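Local structure of mannan endo-1,6-alpha-mannosidase (Chaetomium thermophilum, 6RY0) at residues G80-M83 against G84-D88; A137-A140 against A141-K144; G293-R296 against D297-D301; V303-I307 against P308-R312. The protein probably cleaves alpha-1,6-mannosidic linkages as a glycoside hydrolase family 76 enzyme and is implicated in moving GPI-anchored glycoproteins into the fungal cell wall. All blocks are in the same frame, centred on the assembly; numbering follows the deposited sequence.

Contact 1 of 4, residues G80-M83 against G84-D88; sequences GAMM and GTYVD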
loop_
_atom_site.group_PDB
_atom_site.type_symbol
_atom_site.label_atom_id
_atom_site.label_comp_id
_atom_site.label_asym_id
_atom_site.label_seq_id
_atom_site.Cartn_x
_atom_site.Cartn_y
_atom_site.Cartn_z
ATOM N N GLY A 80 8.266 0.437 -4.617
ATOM C CA GLY A 80 6.931 0.517 -5.164
ATOM C C GLY A 80 5.984 1.322 -4.286
ATOM O O GLY A 80 5.154 2.109 -4.771
ATOM N N ALA A 81 6.099 1.143 -2.977
ATOM C CA ALA A 81 5.329 1.941 -2.040
ATOM C C ALA A 81 5.675 3.414 -2.164
ATOM O O ALA A 81 4.771 4.279 -2.128
ATOM C CB ALA A 81 5.593 1.449 -0.604
ATOM N N MET A 82 6.947 3.735 -2.289
ATOM C CA MET A 82 7.355 5.127 -2.494
ATOM C C MET A 82 6.732 5.688 -3.765
ATOM O O MET A 82 6.223 6.812 -3.774
ATOM C CB MET A 82 8.875 5.228 -2.552
ATOM C CG MET A 82 9.342 6.654 -2.771
ATOM S SD MET A 82 11.094 6.731 -3.146
ATOM C CE MET A 82 11.147 8.420 -3.811
ATOM N N MET A 83 6.782 4.937 -4.868
ATOM C CA MET A 83 6.221 5.443 -6.107
ATOM C C MET A 83 4.769 5.819 -5.903
ATOM O O MET A 83 4.313 6.884 -6.305
ATOM C CB MET A 83 6.369 4.423 -7.241
ATOM C CG MET A 83 7.800 4.022 -7.605
ATOM S SD MET A 83 8.930 5.313 -8.134
ATOM C CE MET A 83 9.841 5.615 -6.618
ATOM N N GLY A 84 3.999 4.916 -5.299
ATOM C CA GLY A 84 2.594 5.204 -5.086
ATOM C C GLY A 84 2.370 6.407 -4.182
ATOM O O GLY A 84 1.461 7.206 -4.399
ATOM N N THR A 85 3.207 6.558 -3.163
ATOM C CA THR A 85 3.113 7.719 -2.280
ATOM C C THR A 85 3.218 9.024 -3.077
ATOM O O THR A 85 2.495 9.984 -2.810
ATOM C CB THR A 85 4.188 7.669 -1.188
ATOM O OG1 THR A 85 4.041 6.464 -0.432
ATOM C CG2 THR A 85 4.046 8.818 -0.224
ATOM N N TYR A 86 4.108 9.059 -4.074
ATOM C CA TYR A 86 4.286 10.228 -4.888
ATOM C C TYR A 86 3.210 10.422 -5.958
ATOM O O TYR A 86 2.901 11.560 -6.315
ATOM C CB TYR A 86 5.687 10.297 -5.534
ATOM C CG TYR A 86 6.719 10.808 -4.539
ATOM C CD1 TYR A 86 7.282 9.973 -3.588
ATOM C CD2 TYR A 86 7.111 12.142 -4.538
ATOM C CE1 TYR A 86 8.176 10.444 -2.661
ATOM C CE2 TYR A 86 8.021 12.624 -3.609
ATOM C CZ TYR A 86 8.537 11.771 -2.671
ATOM O OH TYR A 86 9.449 12.178 -1.745
ATOM N N VAL A 87 2.637 9.342 -6.458
ATOM C CA VAL A 87 1.448 9.465 -7.299
ATOM C C VAL A 87 0.320 10.134 -6.515
ATOM O O VAL A 87 -0.364 11.042 -7.008
ATOM C CB VAL A 87 1.039 8.075 -7.824
ATOM C CG1 VAL A 87 -0.314 8.116 -8.518
ATOM C CG2 VAL A 87 2.100 7.525 -8.787
ATOM N N ASP A 88 0.136 9.704 -5.267
ATOM C CA ASP A 88 -0.842 10.348 -4.383
ATOM C C ASP A 88 -0.452 11.796 -4.071
ATOM O O ASP A 88 -1.311 12.675 -4.066
ATOM C CB ASP A 88 -1.065 9.562 -3.088
ATOM C CG ASP A 88 -2.314 8.720 -3.099
ATOM O OD1 ASP A 88 -3.239 8.972 -3.904
ATOM O OD2 ASP A 88 -2.360 7.797 -2.234
#
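With its first torsion at -58°, T85 holds OG1 beside its own backbone nitrogen and swings it back toward the preceding turn, where it meets the carbonyl of A81. M82 instead sets CG anti to its backbone N (chi1 180°) and runs on extended away from the helix, so that CG and the terminal methyl CE lie against the ring of Y86, one turn later. A81 O takes two bonds from one residue: T85 OG1 donates to it over 2.9 Å and T85 N over 3.0 Å. The two donors come from opposite faces of the carbonyl plane, the hydroxyl standing 38° out of it. This is the familiar way in which a buried helical threonine satisfies its hydroxyl within its own helix. With a valine here the hydroxyl is gone, and the buried A81 O would probably be left without the second of its two donors. Beside it, M82 CE approaches Y86 CE1 to 3.8 Å and CG lies alongside the same ring bond, so that the methionine crosses the ring flank at a slant. M82 O sits in the ring plane at the edge, 3.3 Å from Y86 CD1, and also accepts the amide of Y86. The far end of the tyrosine is fixed by its hydroxyl bond to A44 O. All of this lies within helix 76-93, deep in the chain: M82 and Y86 face helix 33-48, M83 packs on helix 99-108, and T85 rests against M393 and L396 of helix 389-401.

Contact 2 of 4, residues A137-A140 against A141-K144; sequences AMLA and AENK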
loop_
_atom_site.group_PDB
_atom_site.type_symbol
_atom_site.label_atom_id
_atom_site.label_comp_id
_atom_site.label_asym_id
_atom_site.label_seq_id
_atom_site.Cartn_x
_atom_site.Cartn_y
_atom_site.Cartn_z
ATOM N N ALA A 137 0.402 1.099 -9.675
ATOM C CA ALA A 137 -0.052 1.292 -11.040
ATOM C C ALA A 137 -1.570 1.569 -11.082
ATOM O O ALA A 137 -2.035 2.440 -11.824
ATOM C CB ALA A 137 0.288 0.068 -11.890
ATOM N N MET A 138 -2.333 0.831 -10.275
ATOM C CA MET A 138 -3.773 1.069 -10.174
ATOM C C MET A 138 -4.052 2.501 -9.737
ATOM O O MET A 138 -4.916 3.182 -10.285
ATOM C CB MET A 138 -4.386 0.070 -9.199
ATOM C CG MET A 138 -5.889 0.051 -9.147
ATOM S SD MET A 138 -6.689 -0.569 -10.623
ATOM C CE MET A 138 -7.420 0.909 -11.324
ATOM N N LEU A 139 -3.289 2.967 -8.746
ATOM C CA LEU A 139 -3.431 4.330 -8.218
ATOM C C LEU A 139 -3.103 5.351 -9.314
ATOM O O LEU A 139 -3.774 6.372 -9.427
ATOM C CB LEU A 139 -2.479 4.510 -7.023
ATOM C CG LEU A 139 -2.648 5.832 -6.297
ATOM C CD1 LEU A 139 -4.027 5.954 -5.630
ATOM C CD2 LEU A 139 -1.551 5.972 -5.254
ATOM N N ALA A 140 -2.076 5.086 -10.118
ATOM C CA ALA A 140 -1.752 5.981 -11.219
ATOM C C ALA A 140 -2.919 6.094 -12.193
ATOM O O ALA A 140 -3.253 7.180 -12.644
ATOM C CB ALA A 140 -0.468 5.509 -11.893
ATOM N N ALA A 141 -3.585 4.976 -12.504
ATOM C CA ALA A 141 -4.774 5.035 -13.375
ATOM C C ALA A 141 -5.907 5.823 -12.693
ATOM O O ALA A 141 -6.540 6.687 -13.302
ATOM C CB ALA A 141 -5.232 3.635 -13.771
ATOM N N GLU A 142 -6.168 5.527 -11.421
ATOM C CA GLU A 142 -7.228 6.220 -10.684
ATOM C C GLU A 142 -7.003 7.704 -10.560
ATOM O O GLU A 142 -7.958 8.491 -10.518
ATOM C CB GLU A 142 -7.327 5.622 -9.263
ATOM C CG GLU A 142 -7.887 4.213 -9.228
ATOM C CD GLU A 142 -7.593 3.472 -7.940
ATOM O OE1 GLU A 142 -6.766 3.953 -7.131
ATOM O OE2 GLU A 142 -8.171 2.361 -7.745
ATOM N N ASN A 143 -5.752 8.097 -10.454
ATOM C CA ASN A 143 -5.396 9.497 -10.220
ATOM C C ASN A 143 -5.110 10.247 -11.523
ATOM O O ASN A 143 -4.750 11.408 -11.502
ATOM C CB ASN A 143 -4.203 9.582 -9.265
ATOM C CG ASN A 143 -4.572 9.277 -7.837
ATOM O OD1 ASN A 143 -5.721 9.001 -7.536
ATOM N ND2 ASN A 143 -3.575 9.298 -6.932
ATOM N N LYS A 144 -5.254 9.584 -12.662
ATOM C CA LYS A 144 -4.963 10.189 -13.967
ATOM C C LYS A 144 -3.515 10.672 -14.032
ATOM O O LYS A 144 -3.202 11.681 -14.640
ATOM C CB LYS A 144 -5.980 11.279 -14.321
ATOM C CG LYS A 144 -7.382 10.756 -14.387
ATOM C CD LYS A 144 -8.420 11.814 -14.719
ATOM C CE LYS A 144 -8.271 12.403 -16.068
ATOM N NZ LYS A 144 -9.434 13.290 -16.286
#
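L139 O receives the amide of N143 over 2.8 Å, the shortest hydrogen bond joining residues 137-140 to 141-144 at the C-terminal end of helix 127-142. The helix closes in a Schellman motif, K144 being the residue that turns to positive phi (58°). Further back the regular pattern persists, with E142 N bonded to M138 O at 2.9 Å, in the carbonyl plane and nearly straight (166°).

The side chains of M138 and E142 cross at about a right angle. M138 bends at its second and third torsions, so that its methyl turns forward toward the next turn and CE reaches E142 CG at 3.9 Å, while CG lies 3.5 Å from E142 OE2. The aliphatic part of the glutamate in turn lies over the M138 carbonyl. The carboxylate finds its charge partner in R208 of helix 196-213, whose salt bridge to OE1 ties the two helices together; M138 also packs on that helix.

On the next flank N143 places CG beside its backbone N (chi1 -74°), which brings the amide back along the turn to L139. Its ND2 gives its hydrogen bond to D88 of helix 76-93, an interhelical link made just where the helix ends. L139 packs against V87 of that same helix and also on R208, so it lies where helices 76-93 and 196-213 both meet this turn. Leucine and asparagine slant past each other, the branch carbon and one methyl both touching the amide nitrogen: L139 CD1 lies 3.6 Å from N143 ND2.

Contact 3 of 4, residues G293-R296 against D297-D301; sequences GILR and DFFKD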
loop_
_atom_site.group_PDB
_atom_site.type_symbol
_atom_site.label_atom_id
_atom_site.label_comp_id
_atom_site.label_asym_id
_atom_site.label_seq_id
_atom_site.Cartn_x
_atom_site.Cartn_y
_atom_site.Cartn_z
ATOM N N GLY A 293 -13.128 -1.709 14.023
ATOM C CA GLY A 293 -11.965 -2.396 14.537
ATOM C C GLY A 293 -10.699 -1.555 14.446
ATOM O O GLY A 293 -9.904 -1.530 15.401
ATOM N N ILE A 294 -10.491 -0.894 13.320
ATOM C CA ILE A 294 -9.287 -0.090 13.145
ATOM C C ILE A 294 -9.216 1.048 14.142
ATOM O O ILE A 294 -8.163 1.313 14.745
ATOM C CB ILE A 294 -9.231 0.424 11.707
ATOM C CG1 ILE A 294 -8.898 -0.701 10.744
ATOM C CG2 ILE A 294 -8.262 1.586 11.557
ATOM C CD1 ILE A 294 -9.260 -0.408 9.292
ATOM N N LEU A 295 -10.332 1.739 14.313
ATOM C CA LEU A 295 -10.367 2.860 15.231
ATOM C C LEU A 295 -10.120 2.395 16.659
ATOM O O LEU A 295 -9.455 3.077 17.431
ATOM C CB LEU A 295 -11.692 3.620 15.125
ATOM C CG LEU A 295 -11.898 4.318 13.796
ATOM C CD1 LEU A 295 -13.322 4.794 13.663
ATOM C CD2 LEU A 295 -10.918 5.456 13.554
ATOM N N ARG A 296 -10.643 1.229 17.010
ATOM C CA ARG A 296 -10.441 0.652 18.328
ATOM C C ARG A 296 -9.003 0.217 18.562
ATOM O O ARG A 296 -8.450 0.391 19.648
ATOM C CB ARG A 296 -11.395 -0.549 18.448
ATOM C CG ARG A 296 -11.277 -1.368 19.712
ATOM C CD ARG A 296 -12.040 -2.673 19.597
ATOM N NE ARG A 296 -11.385 -3.529 18.603
ATOM C CZ ARG A 296 -11.976 -4.326 17.719
ATOM N NH1 ARG A 296 -13.299 -4.449 17.681
ATOM N NH2 ARG A 296 -11.235 -5.002 16.856
ATOM N N ASP A 297 -8.422 -0.411 17.552
ATOM C CA ASP A 297 -7.152 -1.091 17.737
ATOM C C ASP A 297 -5.920 -0.248 17.447
ATOM O O ASP A 297 -4.904 -0.394 18.146
ATOM C CB ASP A 297 -7.102 -2.347 16.852
ATOM C CG ASP A 297 -8.128 -3.401 17.240
ATOM O OD1 ASP A 297 -8.535 -3.414 18.432
ATOM O OD2 ASP A 297 -8.481 -4.231 16.374
ATOM N N PHE A 298 -5.978 0.583 16.414
ATOM C CA PHE A 298 -4.765 1.252 15.936
ATOM C C PHE A 298 -4.681 2.716 16.276
ATOM O O PHE A 298 -3.619 3.295 16.129
ATOM C CB PHE A 298 -4.598 1.082 14.417
ATOM C CG PHE A 298 -4.350 -0.346 14.040
ATOM C CD1 PHE A 298 -3.139 -0.936 14.323
ATOM C CD2 PHE A 298 -5.345 -1.102 13.455
ATOM C CE1 PHE A 298 -2.916 -2.266 14.013
ATOM C CE2 PHE A 298 -5.139 -2.415 13.147
ATOM C CZ PHE A 298 -3.922 -3.004 13.448
ATOM N N PHE A 299 -5.759 3.343 16.718
ATOM C CA PHE A 299 -5.718 4.758 17.047
ATOM C C PHE A 299 -5.753 4.897 18.546
ATOM O O PHE A 299 -6.657 4.423 19.224
ATOM C CB PHE A 299 -6.845 5.515 16.341
ATOM C CG PHE A 299 -6.564 5.685 14.876
ATOM C CD1 PHE A 299 -6.851 4.685 13.967
ATOM C CD2 PHE A 299 -5.951 6.829 14.398
ATOM C CE1 PHE A 299 -6.567 4.838 12.611
ATOM C CE2 PHE A 299 -5.661 6.983 13.061
ATOM C CZ PHE A 299 -5.956 5.996 12.164
ATOM N N LYS A 300 -4.716 5.526 19.091
ATOM C CA LYS A 300 -4.537 5.697 20.524
ATOM C C LYS A 300 -4.542 7.182 20.804
ATOM O O LYS A 300 -3.674 7.918 20.349
ATOM C CB LYS A 300 -3.226 5.062 20.935
ATOM C CG LYS A 300 -3.373 3.561 20.769
ATOM C CD LYS A 300 -2.344 2.713 21.411
ATOM C CE LYS A 300 -2.525 1.275 21.074
ATOM N NZ LYS A 300 -3.759 0.711 21.699
ATOM N N ASP A 301 -5.565 7.633 21.521
ATOM C CA ASP A 301 -5.759 9.059 21.709
ATOM C C ASP A 301 -5.645 9.813 20.383
ATOM O O ASP A 301 -5.007 10.864 20.321
ATOM C CB ASP A 301 -4.764 9.627 22.755
ATOM C CG ASP A 301 -4.716 8.800 24.097
ATOM O OD1 ASP A 301 -5.778 8.388 24.594
ATOM O OD2 ASP A 301 -3.627 8.572 24.693
HETATM O O HOH W 1 -9.552 4.003 19.988
HETATM O O HOH W 2 -6.415 1.957 20.551
#
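The backbone is helical from G293 through D297, with D297 N bonded to G293 O and F298 N to I294 O, and at F299 it turns extended to enter strand 299-300. The segment thus forms a helix-to-strand junction leading into a two-stranded antiparallel hairpin. On its outer side R296 and D297 run alongside each other as sequence neighbours. The arginine grips the carboxylate side-on with two nitrogens: NE reaches D297 OD1 at 2.9 Å in an almost straight bond, and NH2 reaches D297 OD2, also at 2.9 Å. OD1 lies in the guanidinium plane, yet the two flat groups are turned 47° apart, so NE meets OD1 from above the carboxylate plane. The bend at chi3 (68°) curls the arginine back, and G293 CA lies against one guanidinium face, while NH1 bonds to T239 O. An asparagine in place of D297, uncharged and with one acceptor oxygen, would probably leave one of the two gripping nitrogens of R296 without its mate and the guanidinium freer to turn.

On the inner side I294 and F299 point the same way, CG2 of I294 touching F299 CE1 at 3.8 Å. L295 slants past the same ring with CD2. I294 O lies in the plane of the F299 ring, at its edge. This apolar flank packs on helices 261-278, 323-337 and 342-358. Where the helix opens, two waters take over the carbonyls: one donates to L295 O and F299 O, and the other joins R296 O, at 2.7 Å, to F299 O and K300 NZ.

Contact 4 of 4, residues V303-I307 against P308-R312; sequences VVFEI and PCEGR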
loop_
_atom_site.group_PDB
_atom_site.type_symbol
_atom_site.label_atom_id
_atom_site.label_comp_id
_atom_site.label_asym_id
_atom_site.label_seq_id
_atom_site.Cartn_x
_atom_site.Cartn_y
_atom_site.Cartn_z
ATOM N N VAL A 303 -4.113 8.893 17.509
ATOM C CA VAL A 303 -2.876 8.780 16.765
ATOM C C VAL A 303 -2.668 7.339 16.342
ATOM O O VAL A 303 -2.775 6.413 17.164
ATOM C CB VAL A 303 -1.694 9.261 17.614
ATOM C CG1 VAL A 303 -0.419 9.228 16.769
ATOM C CG2 VAL A 303 -1.966 10.678 18.155
ATOM N N VAL A 304 -2.336 7.121 15.074
ATOM C CA VAL A 304 -2.076 5.765 14.606
ATOM C C VAL A 304 -0.848 5.182 15.328
ATOM O O VAL A 304 0.150 5.875 15.558
ATOM C CB VAL A 304 -1.882 5.759 13.086
ATOM C CG1 VAL A 304 -0.657 6.541 12.704
ATOM C CG2 VAL A 304 -1.867 4.344 12.541
ATOM N N PHE A 305 -0.909 3.897 15.640
ATOM C CA PHE A 305 0.071 3.244 16.484
ATOM C C PHE A 305 0.260 1.819 15.969
ATOM O O PHE A 305 -0.729 1.068 15.852
ATOM C CB PHE A 305 -0.409 3.265 17.940
ATOM C CG PHE A 305 0.605 2.826 18.922
ATOM C CD1 PHE A 305 0.757 1.518 19.238
ATOM C CD2 PHE A 305 1.430 3.759 19.542
ATOM C CE1 PHE A 305 1.719 1.144 20.194
ATOM C CE2 PHE A 305 2.343 3.400 20.490
ATOM C CZ PHE A 305 2.507 2.110 20.792
ATOM N N GLU A 306 1.495 1.430 15.716
ATOM C CA GLU A 306 1.775 0.116 15.128
ATOM C C GLU A 306 1.862 -0.926 16.238
ATOM O O GLU A 306 2.946 -1.239 16.742
ATOM C CB GLU A 306 3.032 0.158 14.261
ATOM C CG GLU A 306 3.130 -1.018 13.312
ATOM C CD GLU A 306 1.915 -1.102 12.403
ATOM O OE1 GLU A 306 1.646 -0.075 11.735
ATOM O OE2 GLU A 306 1.240 -2.144 12.392
ATOM N N ILE A 307 0.696 -1.442 16.644
ATOM C CA ILE A 307 0.599 -2.210 17.889
ATOM C C ILE A 307 1.605 -3.366 18.017
ATOM O O ILE A 307 2.018 -3.589 19.137
ATOM C CB ILE A 307 -0.846 -2.493 18.387
ATOM C CG1 ILE A 307 -1.581 -3.239 17.325
ATOM C CG2 ILE A 307 -1.598 -1.212 18.786
ATOM C CD1 ILE A 307 -3.099 -3.386 17.533
ATOM N N PRO A 308 1.987 -4.106 16.951
ATOM C CA PRO A 308 2.903 -5.215 17.225
ATOM C C PRO A 308 4.314 -4.822 17.579
ATOM O O PRO A 308 5.040 -5.688 18.061
ATOM C CB PRO A 308 2.898 -6.019 15.918
ATOM C CG PRO A 308 1.597 -5.627 15.246
ATOM C CD PRO A 308 1.488 -4.165 15.565
ATOM N N CYS A 309 4.730 -3.589 17.326
ATOM C CA CYS A 309 6.132 -3.229 17.512
ATOM C C CYS A 309 6.399 -1.893 18.144
ATOM O O CYS A 309 7.463 -1.727 18.710
ATOM C CB CYS A 309 6.895 -3.379 16.190
ATOM S SG CYS A 309 6.419 -2.219 14.885
ATOM N N GLU A 310 5.493 -0.931 18.078
ATOM C CA GLU A 310 5.809 0.444 18.446
ATOM C C GLU A 310 5.908 0.667 19.956
ATOM O O GLU A 310 6.399 1.699 20.389
ATOM C CB GLU A 310 4.776 1.380 17.812
ATOM C CG GLU A 310 5.084 2.845 17.983
ATOM C CD GLU A 310 4.203 3.791 17.174
ATOM O OE1 GLU A 310 3.543 3.375 16.197
ATOM O OE2 GLU A 310 4.216 4.998 17.515
ATOM N N GLY A 311 5.449 -0.285 20.757
ATOM C CA GLY A 311 5.415 -0.084 22.193
ATOM C C GLY A 311 6.730 0.146 22.868
ATOM O O GLY A 311 6.790 0.643 24.019
ATOM N N ARG A 312 7.794 -0.274 22.201
ATOM C CA ARG A 312 9.121 0.106 22.644
ATOM C C ARG A 312 9.940 0.392 21.398
ATOM O O ARG A 312 9.576 0.023 20.295
ATOM C CB ARG A 312 9.734 -0.987 23.489
ATOM C CG ARG A 312 9.927 -2.276 22.734
ATOM C CD ARG A 312 10.328 -3.403 23.685
ATOM N NE ARG A 312 10.075 -4.693 23.059
ATOM C CZ ARG A 312 10.921 -5.308 22.241
ATOM N NH1 ARG A 312 12.102 -4.770 21.968
ATOM N NH2 ARG A 312 10.589 -6.472 21.699
HETATM O O HOH W 3 2.501 6.750 16.589
HETATM O O HOH W 4 4.315 -2.887 20.531
#
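Beyond strand 303-304 the chain bends in an inverse gamma turn centred on E306, and then doubles back through P308 into a type I beta turn from C309 to R312. E306 O is the hub of this reversal, accepting C309 N at 3.0 Å and E310 N at 2.9 Å. The side chain of E310 closes the loop from the other direction: extended, with CG anti to its backbone N (chi1 -173°), it reaches back to the start of the bend, where OE1 takes the amide of E306 at 2.9 Å and nearly straight. That amide arrives on the anti side of the carboxylate, 35° out of its plane.

On its way the glutamate lies across the F305 ring. CB stands over one face in a CH-pi contact, 4.0 Å from the ring centroid, and the carboxylate stacks on the ring with the two planes 18° apart, CD coming to 3.6 Å from F305 CD2. Water links OE2 to V304 O, and a second water bridges I307 O and G311 N. Next to these, E306 CG touches C309 SG, which is joined to C316 in a disulfide, and the carboxylate of E306 bonds to S261.

The E310 carboxylate is thus held by a backbone amide, a water and the salt bridge from K324 of helix 323-337, which is likely to stabilise its negative charge. With F305 laid against its stem, this buried acid probably braces a loop that has turns but no helix or strand, while the disulfide ties it covalently to the chain further on.

The four contacts follow one another in order along the chain, all within the family 76 region of this largely helical chain, and fall into two pairs. Contacts 1 and 2 belong to adjacent helices, 76-93 and 127-142, with centres 10 Å apart, and touch directly. Contacts 3 and 4, whose centres are 11 Å apart, are joined by the small antiparallel sheet of strands 299-300 and 303-304, I307 packing back on K300. The pairs stand well apart: contact 2 lies across the chain's centre from contacts 3 and 4, about 29 and 30 Å away between centres. One pair thus joins two helices through buried contacts, the other shapes a more peripheral helix-hairpin-loop connection.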